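Local structure of triacylglycerol lipase (Yarrowia lipolytica, 3O0D) at residues L64-S69 with L124-F129; L83-T88 with N134-Q139; F197-D202 with G207-D212. The protein probably hydrolyses the ester bonds of triacylglycerols as an extracellular, glycosylated lipase of the alpha/beta-hydrolase fold. One frame throughout, in Å; residues are numbered along the deposited sequence.

Contact 1. Residues L64-S69 with L124-F129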
loop_
_atom_site.group_PDB
_atom_site.type_symbol
_atom_site.label_atom_id
_atom_site.label_comp_id
_atom_site.label_asym_id
_atom_site.label_seq_id
_atom_site.Cartn_x
_atom_site.Cartn_y
_atom_site.Cartn_z
ATOM N N LEU A 64 -18.379 1.092 -7.981
ATOM C CA LEU A 64 -17.514 1.002 -9.158
ATOM C C LEU A 64 -16.431 0.015 -8.828
ATOM O O LEU A 64 -16.157 -0.203 -7.601
ATOM C CB LEU A 64 -16.882 2.339 -9.460
ATOM C CG LEU A 64 -17.951 3.412 -9.715
ATOM C CD1 LEU A 64 -17.326 4.823 -9.783
ATOM C CD2 LEU A 64 -18.732 3.064 -11.025
ATOM N N ILE A 65 -15.859 -0.547 -9.895
ATOM C CA ILE A 65 -14.880 -1.633 -9.782
ATOM C C ILE A 65 -13.627 -1.167 -9.045
ATOM O O ILE A 65 -12.987 -1.956 -8.372
ATOM C CB ILE A 65 -14.522 -2.249 -11.165
ATOM C CG1 ILE A 65 -13.576 -3.400 -10.966
ATOM C CG2 ILE A 65 -13.874 -1.243 -12.106
ATOM C CD1 ILE A 65 -14.277 -4.584 -10.271
ATOM N N PHE A 66 -13.328 0.118 -9.127
ATOM C CA PHE A 66 -12.136 0.628 -8.355
ATOM C C PHE A 66 -12.437 1.341 -7.052
ATOM O O PHE A 66 -11.535 2.038 -6.488
ATOM C CB PHE A 66 -11.328 1.492 -9.267
ATOM C CG PHE A 66 -10.545 0.711 -10.273
ATOM C CD1 PHE A 66 -9.338 0.100 -9.922
ATOM C CD2 PHE A 66 -10.989 0.606 -11.586
ATOM C CE1 PHE A 66 -8.629 -0.603 -10.830
ATOM C CE2 PHE A 66 -10.255 -0.096 -12.527
ATOM C CZ PHE A 66 -9.117 -0.729 -12.177
ATOM N N ASP A 67 -13.615 1.162 -6.533
ATOM C CA ASP A 67 -13.988 1.763 -5.263
ATOM C C ASP A 67 -13.373 0.970 -4.081
ATOM O O ASP A 67 -12.928 -0.184 -4.243
ATOM C CB ASP A 67 -15.466 1.800 -5.092
ATOM C CG ASP A 67 -16.113 3.003 -5.830
ATOM O OD1 ASP A 67 -15.396 3.911 -6.327
ATOM O OD2 ASP A 67 -17.349 3.019 -5.820
ATOM N N VAL A 68 -13.372 1.627 -2.920
ATOM C CA VAL A 68 -12.592 1.156 -1.788
ATOM C C VAL A 68 -13.422 1.006 -0.531
ATOM O O VAL A 68 -14.528 1.607 -0.361
ATOM C CB VAL A 68 -11.335 2.077 -1.545
ATOM C CG1 VAL A 68 -10.352 2.059 -2.669
ATOM C CG2 VAL A 68 -11.820 3.477 -1.199
ATOM N N SER A 69 -12.895 0.281 0.473
ATOM C CA SER A 69 -13.509 0.134 1.756
ATOM C C SER A 69 -12.273 0.186 2.734
ATOM O O SER A 69 -11.141 0.118 2.267
ATOM C CB SER A 69 -14.143 -1.212 1.955
ATOM O OG SER A 69 -15.292 -1.352 1.031
ATOM N N LEU A 124 1.655 11.188 -14.328
ATOM C CA LEU A 124 0.500 10.535 -14.865
ATOM C C LEU A 124 0.257 9.176 -14.156
ATOM O O LEU A 124 1.224 8.410 -13.930
ATOM C CB LEU A 124 0.706 10.264 -16.359
ATOM C CG LEU A 124 1.014 11.487 -17.258
ATOM C CD1 LEU A 124 1.080 11.065 -18.710
ATOM C CD2 LEU A 124 -0.015 12.507 -17.095
ATOM N N VAL A 125 -1.002 8.924 -13.849
ATOM C CA VAL A 125 -1.380 7.754 -13.103
ATOM C C VAL A 125 -2.638 7.102 -13.665
ATOM O O VAL A 125 -3.593 7.767 -14.150
ATOM C CB VAL A 125 -1.610 8.157 -11.686
ATOM C CG1 VAL A 125 -0.276 8.597 -11.041
ATOM C CG2 VAL A 125 -2.529 9.305 -11.702
ATOM N N HIS A 126 -2.654 5.775 -13.553
ATOM C CA HIS A 126 -3.780 4.985 -14.050
ATOM C C HIS A 126 -5.111 5.547 -13.565
ATOM O O HIS A 126 -5.353 5.853 -12.369
ATOM C CB HIS A 126 -3.478 3.606 -13.439
ATOM C CG HIS A 126 -4.391 2.458 -13.808
ATOM N ND1 HIS A 126 -5.583 2.224 -13.157
ATOM C CD2 HIS A 126 -4.119 1.310 -14.498
ATOM C CE1 HIS A 126 -6.081 1.049 -13.554
ATOM N NE2 HIS A 126 -5.192 0.463 -14.347
ATOM N N ASN A 127 -6.033 5.749 -14.497
ATOM C CA ASN A 127 -7.263 6.428 -14.143
ATOM C C ASN A 127 -8.119 5.663 -13.136
ATOM O O ASN A 127 -8.905 6.227 -12.360
ATOM C CB ASN A 127 -8.077 6.645 -15.440
ATOM C CG ASN A 127 -9.357 7.407 -15.194
ATOM N N GLY A 128 -7.996 4.358 -13.134
ATOM C CA GLY A 128 -8.653 3.559 -12.155
ATOM C C GLY A 128 -8.099 3.824 -10.723
ATOM O O GLY A 128 -8.858 3.856 -9.803
ATOM N N PHE A 129 -6.776 3.887 -10.618
ATOM C CA PHE A 129 -6.107 4.060 -9.262
ATOM C C PHE A 129 -6.408 5.451 -8.765
ATOM O O PHE A 129 -6.587 5.637 -7.558
ATOM C CB PHE A 129 -4.597 3.849 -9.364
ATOM C CG PHE A 129 -4.242 2.410 -9.754
ATOM C CD1 PHE A 129 -5.053 1.364 -9.339
ATOM C CD2 PHE A 129 -3.141 2.150 -10.540
ATOM C CE1 PHE A 129 -4.775 0.094 -9.738
ATOM C CE2 PHE A 129 -2.860 0.807 -10.939
ATOM C CZ PHE A 129 -3.700 -0.177 -10.507
#
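The ring of F66 lies against the first turn of helix 127-150, where G128 offers bare backbone to its face. G128 CA sits 3.9 Å from the ring centroid and 13° off the ring normal, a CH-pi contact made over the middle of the ring. With no side chain on G128, its CA can reach the centre of the F66 face, and F66 CB also packs on the carbonyl oxygen, 3.5 Å from G128 O.

The far rim of the same ring meets two more aromatic groups. H126 turns an edge toward the F66 face in an offset edge-to-face pair, with planes at 72° and F66 CZ 3.8 Å from H126 CE1. F129 adds a lighter apolar touch, F66 CE1 to F129 CE1 at 4.1 Å. With H126 CG anti to the backbone N (chi1 -176°), the imidazole folds back over the helix start, and its ND1 accepts from F129 N at 3.3 Å, close to the ring plane. One histidine thus caps the helix and packs on F66.

F66 itself stands in a type I turn from L64 to D67, while L163 of helix 163-177 and I98 of helix 91-100 also touch its side chain. The whole is a buried aromatic cluster around a side-chain N-cap, joining the turn before strand 68-75 to the start of helix 127-150 in the alpha/beta-hydrolase fold.

Contact 2. Residues L83-T88 with N134-Q139. With NAG (2-acetamido-2-deoxy-beta-D-glucopyranose), chain I; NAG (2-acetamido-2-deoxy-beta-D-glucopyranose), chain H.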
loop_
_atom_site.group_PDB
_atom_site.type_symbol
_atom_site.label_atom_id
_atom_site.label_comp_id
_atom_site.label_asym_id
_atom_site.label_seq_id
_atom_site.Cartn_x
_atom_site.Cartn_y
_atom_site.Cartn_z
ATOM N N LEU A 83 -4.814 4.866 8.624
ATOM C CA LEU A 83 -5.828 4.804 7.570
ATOM C C LEU A 83 -5.487 3.495 6.764
ATOM O O LEU A 83 -4.399 3.351 6.286
ATOM C CB LEU A 83 -5.654 6.001 6.652
ATOM C CG LEU A 83 -6.617 5.915 5.419
ATOM C CD1 LEU A 83 -8.070 5.784 5.849
ATOM C CD2 LEU A 83 -6.400 7.213 4.615
ATOM N N VAL A 84 -6.504 2.609 6.678
ATOM C CA VAL A 84 -6.243 1.307 6.058
ATOM C C VAL A 84 -7.298 1.184 4.962
ATOM O O VAL A 84 -8.471 1.477 5.196
ATOM C CB VAL A 84 -6.504 0.231 7.057
ATOM C CG1 VAL A 84 -6.475 -1.210 6.384
ATOM C CG2 VAL A 84 -5.381 0.271 8.201
ATOM N N ILE A 85 -6.793 0.789 3.790
ATOM C CA ILE A 85 -7.698 0.786 2.602
ATOM C C ILE A 85 -7.574 -0.573 1.894
ATOM O O ILE A 85 -6.524 -1.214 1.892
ATOM C CB ILE A 85 -7.267 1.802 1.631
ATOM C CG1 ILE A 85 -6.963 3.205 2.321
ATOM C CG2 ILE A 85 -8.482 2.061 0.621
ATOM C CD1 ILE A 85 -6.109 4.164 1.418
ATOM N N ARG A 86 -8.677 -0.990 1.257
ATOM C CA ARG A 86 -8.671 -2.208 0.468
ATOM C C ARG A 86 -9.561 -1.879 -0.740
ATOM O O ARG A 86 -10.252 -0.892 -0.739
ATOM C CB ARG A 86 -9.294 -3.395 1.283
ATOM C CG ARG A 86 -10.625 -3.049 2.012
ATOM C CD ARG A 86 -11.668 -4.102 2.239
ATOM N NE ARG A 86 -11.968 -4.992 1.151
ATOM C CZ ARG A 86 -12.945 -5.892 1.217
ATOM N NH1 ARG A 86 -13.704 -5.983 2.311
ATOM N NH2 ARG A 86 -13.157 -6.696 0.196
ATOM N N GLY A 87 -9.490 -2.689 -1.760
ATOM C CA GLY A 87 -10.566 -2.674 -2.829
ATOM C C GLY A 87 -11.835 -3.256 -2.320
ATOM O O GLY A 87 -11.864 -4.290 -1.625
ATOM N N THR A 88 -13.008 -2.644 -2.689
ATOM C CA THR A 88 -14.217 -3.231 -2.279
ATOM C C THR A 88 -14.575 -4.564 -3.012
ATOM O O THR A 88 -15.075 -5.525 -2.351
ATOM C CB THR A 88 -15.424 -2.259 -2.506
ATOM O OG1 THR A 88 -15.120 -1.030 -1.793
ATOM C CG2 THR A 88 -16.732 -2.884 -1.893
ATOM N N ASN A 134 -9.485 8.743 -5.066
ATOM C CA ASN A 134 -10.564 9.676 -4.841
ATOM C C ASN A 134 -11.644 9.191 -4.005
ATOM O O ASN A 134 -12.234 9.947 -3.232
ATOM C CB ASN A 134 -11.115 10.157 -6.234
ATOM C CG ASN A 134 -10.856 11.581 -6.493
ATOM O OD1 ASN A 134 -9.739 12.092 -6.387
ATOM N ND2 ASN A 134 -11.947 12.256 -6.941
ATOM N N ASN A 135 -12.004 7.928 -4.200
ATOM C CA ASN A 135 -13.031 7.318 -3.471
ATOM C C ASN A 135 -12.632 7.194 -1.996
ATOM O O ASN A 135 -13.461 7.237 -1.121
ATOM C CB ASN A 135 -13.428 5.933 -4.107
ATOM C CG ASN A 135 -14.664 5.408 -3.565
ATOM O OD1 ASN A 135 -15.789 6.093 -3.577
ATOM N ND2 ASN A 135 -14.626 4.195 -3.114
ATOM N N THR A 136 -11.365 7.020 -1.742
ATOM C CA THR A 136 -10.932 7.034 -0.305
ATOM C C THR A 136 -11.114 8.481 0.291
ATOM O O THR A 136 -11.768 8.628 1.308
ATOM C CB THR A 136 -9.457 6.656 -0.138
ATOM O OG1 THR A 136 -9.141 5.487 -0.862
ATOM C CG2 THR A 136 -9.139 6.382 1.406
ATOM N N TYR A 137 -10.638 9.467 -0.431
ATOM C CA TYR A 137 -10.698 10.872 0.025
ATOM C C TYR A 137 -12.167 11.286 0.291
ATOM O O TYR A 137 -12.555 11.822 1.365
ATOM C CB TYR A 137 -9.995 11.762 -0.969
ATOM C CG TYR A 137 -9.908 13.186 -0.454
ATOM C CD1 TYR A 137 -8.792 13.634 0.252
ATOM C CD2 TYR A 137 -10.983 14.025 -0.602
ATOM C CE1 TYR A 137 -8.750 14.931 0.780
ATOM C CE2 TYR A 137 -10.967 15.311 -0.071
ATOM C CZ TYR A 137 -9.841 15.752 0.612
ATOM O OH TYR A 137 -9.846 17.054 1.096
ATOM N N ASN A 138 -13.037 10.979 -0.693
ATOM C CA ASN A 138 -14.400 11.405 -0.538
ATOM C C ASN A 138 -15.138 10.737 0.533
ATOM O O ASN A 138 -16.126 11.300 1.013
ATOM C CB ASN A 138 -15.172 11.291 -1.876
ATOM C CG ASN A 138 -14.638 12.224 -2.944
ATOM O OD1 ASN A 138 -14.770 11.922 -4.134
ATOM N ND2 ASN A 138 -14.066 13.343 -2.571
ATOM N N GLN A 139 -14.702 9.505 0.989
ATOM C CA GLN A 139 -15.383 8.838 2.068
ATOM C C GLN A 139 -14.841 9.138 3.479
ATOM O O GLN A 139 -15.555 9.034 4.456
ATOM C CB GLN A 139 -15.319 7.304 1.893
ATOM C CG GLN A 139 -16.175 6.749 0.658
ATOM C CD GLN A 139 -16.138 5.260 0.629
ATOM O OE1 GLN A 139 -16.873 4.579 1.354
ATOM N NE2 GLN A 139 -15.250 4.737 -0.166
HETATM C C1 NAG I . -11.910 13.680 -7.215
HETATM C C2 NAG I . -12.265 14.025 -8.657
HETATM C C3 NAG I . -12.531 15.526 -8.713
HETATM C C4 NAG I . -13.504 16.040 -7.652
HETATM C C5 NAG I . -13.085 15.560 -6.263
HETATM C C6 NAG I . -14.121 15.724 -5.159
HETATM C C7 NAG I . -11.293 12.611 -10.372
HETATM C C8 NAG I . -10.203 12.328 -11.331
HETATM N N2 NAG I . -11.210 13.703 -9.586
HETATM O O3 NAG I . -12.965 15.915 -10.028
HETATM O O4 NAG I . -13.390 17.456 -7.707
HETATM O O5 NAG I . -12.865 14.149 -6.294
HETATM O O6 NAG I . -13.397 15.747 -3.949
HETATM O O7 NAG I . -12.242 11.852 -10.314
HETATM C C1 NAG H . -6.191 18.461 2.108
HETATM C C2 NAG H . -5.760 17.673 3.366
HETATM C C3 NAG H . -5.604 18.662 4.514
HETATM C C4 NAG H . -4.641 19.793 4.137
HETATM C C5 NAG H . -5.229 20.459 2.917
HETATM C C6 NAG H . -4.548 21.754 2.434
HETATM C C7 NAG H . -6.588 15.363 3.532
HETATM C C8 NAG H . -7.648 14.436 4.050
HETATM N N2 NAG H . -6.741 16.668 3.785
HETATM O O3 NAG H . -5.132 17.935 5.665
HETATM O O4 NAG H . -4.637 20.766 5.186
HETATM O O5 NAG H . -5.249 19.467 1.869
HETATM O O6 NAG H . -3.183 21.537 2.439
HETATM O O7 NAG H . -5.644 14.947 2.883
#
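I85 and T136 reach toward each other tip to tip, strand to helix: the end methyl of I85 meets the threonine methyl, while its branch methyl lies beside the hydroxyl. I85 CD1 comes to 3.8 Å from T136 CG2, and I85 CG2 lies equally near T136 OG1. The threonine methyl faces the strand because T136 CG2 is anti to the backbone N, which leaves OG1 beside that N (chi1 -48°), where it is hydrogen-bonded to S132 O one turn earlier in the helix. The buried hydroxyl is therefore satisfied within its own helix. L83, two residues before I85 and on the same side of the strand, adds a looser contact, its CD2 4.3 Å from T136 CG2.

This is helix-on-sheet packing of an alpha/beta-hydrolase: helix 127-150 covers one face of the mixed sheet at strand 80-87, and A167 and F171 of helix 163-177 also touch T136.

Sugar decorates other sides of the helix. N134 ND2 carries an N-linked NAG through its C1, and N138, one turn on, donates from ND2 to O6 of that sugar at 2.9 Å and 153°. Y137 points away from the strand, its CE1 3.5 Å from the acetamide methyl C8 of a second NAG.

Contact 3. Residues F197-D202 with G207-D212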
loop_
_atom_site.group_PDB
_atom_site.type_symbol
_atom_site.label_atom_id
_atom_site.label_comp_id
_atom_site.label_asym_id
_atom_site.label_seq_id
_atom_site.Cartn_x
_atom_site.Cartn_y
_atom_site.Cartn_z
ATOM N N PHE A 197 5.852 10.059 -12.842
ATOM C CA PHE A 197 5.263 9.881 -11.531
ATOM C C PHE A 197 6.261 9.111 -10.622
ATOM O O PHE A 197 6.555 9.545 -9.504
ATOM C CB PHE A 197 3.964 9.106 -11.673
ATOM C CG PHE A 197 3.342 8.686 -10.361
ATOM C CD1 PHE A 197 2.648 9.564 -9.572
ATOM C CD2 PHE A 197 3.542 7.369 -9.911
ATOM C CE1 PHE A 197 2.077 9.145 -8.377
ATOM C CE2 PHE A 197 2.972 6.896 -8.663
ATOM C CZ PHE A 197 2.257 7.753 -7.923
ATOM N N ALA A 198 6.812 8.024 -11.135
ATOM C CA ALA A 198 7.666 7.153 -10.263
ATOM C C ALA A 198 8.878 7.968 -9.768
ATOM O O ALA A 198 9.248 7.885 -8.607
ATOM C CB ALA A 198 8.116 5.955 -11.080
ATOM N N ASN A 199 9.534 8.717 -10.656
ATOM C CA ASN A 199 10.722 9.447 -10.267
ATOM C C ASN A 199 10.405 10.618 -9.360
ATOM O O ASN A 199 11.209 10.928 -8.438
ATOM C CB ASN A 199 11.507 9.872 -11.505
ATOM C CG ASN A 199 12.109 8.684 -12.250
ATOM O OD1 ASN A 199 12.028 8.602 -13.487
ATOM N ND2 ASN A 199 12.742 7.751 -11.506
ATOM N N TRP A 200 9.219 11.201 -9.535
ATOM C CA TRP A 200 8.796 12.291 -8.735
ATOM C C TRP A 200 8.497 11.798 -7.308
ATOM O O TRP A 200 8.946 12.415 -6.315
ATOM C CB TRP A 200 7.611 12.976 -9.393
ATOM C CG TRP A 200 6.923 14.009 -8.475
ATOM C CD1 TRP A 200 7.378 15.291 -8.211
ATOM C CD2 TRP A 200 5.719 13.870 -7.776
ATOM N NE1 TRP A 200 6.524 15.925 -7.382
ATOM C CE2 TRP A 200 5.498 15.084 -7.080
ATOM C CE3 TRP A 200 4.783 12.839 -7.635
ATOM C CZ2 TRP A 200 4.359 15.297 -6.292
ATOM C CZ3 TRP A 200 3.673 13.049 -6.841
ATOM C CH2 TRP A 200 3.474 14.264 -6.163
ATOM N N VAL A 201 7.790 10.645 -7.214
ATOM C CA VAL A 201 7.540 9.974 -5.918
ATOM C C VAL A 201 8.897 9.672 -5.241
ATOM O O VAL A 201 9.015 9.905 -4.017
ATOM C CB VAL A 201 6.740 8.722 -6.120
ATOM C CG1 VAL A 201 6.732 7.866 -4.764
ATOM C CG2 VAL A 201 5.301 9.114 -6.512
ATOM N N ASP A 202 9.899 9.209 -5.958
ATOM C CA ASP A 202 11.202 8.882 -5.328
ATOM C C ASP A 202 11.811 10.218 -4.784
ATOM O O ASP A 202 12.347 10.277 -3.707
ATOM C CB ASP A 202 12.166 8.255 -6.301
ATOM C CG ASP A 202 11.954 6.757 -6.515
ATOM O OD1 ASP A 202 11.033 6.197 -5.832
ATOM O OD2 ASP A 202 12.631 6.151 -7.411
ATOM N N GLY A 207 14.124 11.786 -1.519
ATOM C CA GLY A 207 14.901 12.996 -1.751
ATOM C C GLY A 207 15.780 13.064 -3.008
ATOM O O GLY A 207 16.418 14.094 -3.213
ATOM N N GLN A 208 15.860 12.012 -3.842
ATOM C CA GLN A 208 16.656 12.070 -5.088
ATOM C C GLN A 208 16.133 10.982 -5.962
ATOM O O GLN A 208 15.415 10.076 -5.436
ATOM C CB GLN A 208 18.130 11.851 -4.789
ATOM C CG GLN A 208 18.450 10.493 -4.158
ATOM C CD GLN A 208 19.932 10.283 -3.910
ATOM O OE1 GLN A 208 20.604 9.519 -4.630
ATOM N NE2 GLN A 208 20.455 10.956 -2.895
ATOM N N GLU A 209 16.497 11.026 -7.245
ATOM C CA GLU A 209 16.270 9.884 -8.120
ATOM C C GLU A 209 17.261 8.803 -7.805
ATOM O O GLU A 209 18.282 9.040 -7.166
ATOM C CB GLU A 209 16.274 10.215 -9.622
ATOM C CG GLU A 209 15.197 11.203 -10.001
ATOM C CD GLU A 209 14.974 11.321 -11.531
ATOM O OE1 GLU A 209 15.595 10.588 -12.328
ATOM O OE2 GLU A 209 14.140 12.158 -11.934
ATOM N N ASN A 210 16.890 7.588 -8.176
ATOM C CA ASN A 210 17.690 6.416 -7.954
ATOM C C ASN A 210 18.245 6.374 -6.495
ATOM O O ASN A 210 19.485 6.250 -6.301
ATOM C CB ASN A 210 18.747 6.204 -9.046
ATOM C CG ASN A 210 19.375 4.796 -8.976
ATOM O OD1 ASN A 210 18.717 3.824 -8.499
ATOM N ND2 ASN A 210 20.650 4.674 -9.416
ATOM N N PRO A 211 17.334 6.453 -5.511
ATOM C CA PRO A 211 17.677 6.519 -4.068
ATOM C C PRO A 211 18.220 5.187 -3.534
ATOM O O PRO A 211 17.884 4.108 -4.039
ATOM C CB PRO A 211 16.380 6.833 -3.384
ATOM C CG PRO A 211 15.301 6.208 -4.333
ATOM C CD PRO A 211 15.871 6.553 -5.720
ATOM N N ASP A 212 19.056 5.296 -2.530
ATOM C CA ASP A 212 19.559 4.126 -1.805
ATOM C C ASP A 212 18.414 3.761 -0.822
ATOM O O ASP A 212 18.100 4.478 0.153
ATOM C CB ASP A 212 20.901 4.471 -1.122
ATOM C CG ASP A 212 21.388 3.374 -0.184
ATOM O OD1 ASP A 212 20.752 2.253 -0.071
ATOM O OD2 ASP A 212 22.356 3.690 0.525
HETATM O O HOH W 1 14.163 7.466 -9.018
#
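The amide of N199 stacks against the carboxylate of E209, the two planes only 13° apart although the side chains cross at about a right angle. The nearest approach is N199 CB to E209 OE2, 3.5 Å. E209 gets there by an extended chain beyond CG, and its charged end has its main partners outside the overlap: OE1 is hydrogen-bonded to Y2 OH and OE2 forms a salt bridge with K203.

One turn on, D202 CG stands beside its backbone N (chi1 -82°), and the carboxylate crosses the ring of P211, with D202 OD2 3.7 Å from P211 CD. A single water links the parts. It donates to D202 OD2 at 2.6 Å and accepts from N199 ND2 and from N210 N, each at 2.9 Å. The other carboxylate oxygen, OD1, is hydrogen-bonded to S245 N.

The backbone leaves helix 195-206 at G207, whose phi is positive, with a weak bond of 3.2 Å from G207 N to D202 O. The polar link across the segments is thus this weak bond plus the shared water, added to the stacking on E209 and the packing on P211. A backbone N-H on OD1 and a water on OD2 would probably favour the ionised form of D202.

Contacts 1 and 2 are buried and share helix 127-150: contact 1 holds its N-terminal turn, contact 2 a stretch about two turns further along. Contact 1 uses the turn leading into strand 68-75, contact 2 the neighbouring strand 80-87 itself, and the two sites meet directly, S69 OG lying 2.8 Å from T88 OG1 in a probable hydrogen bond. Contact 3 lies about 23 Å from contact 1, centre to centre, and is only partly buried, although F197 packs on V125 and so touches the edge of contact 1. Chemistry follows place: aromatic and CH-pi packing in contact 1, aliphatic methyl contacts in contact 2, and stacked polar groups with a bridging water in contact 3.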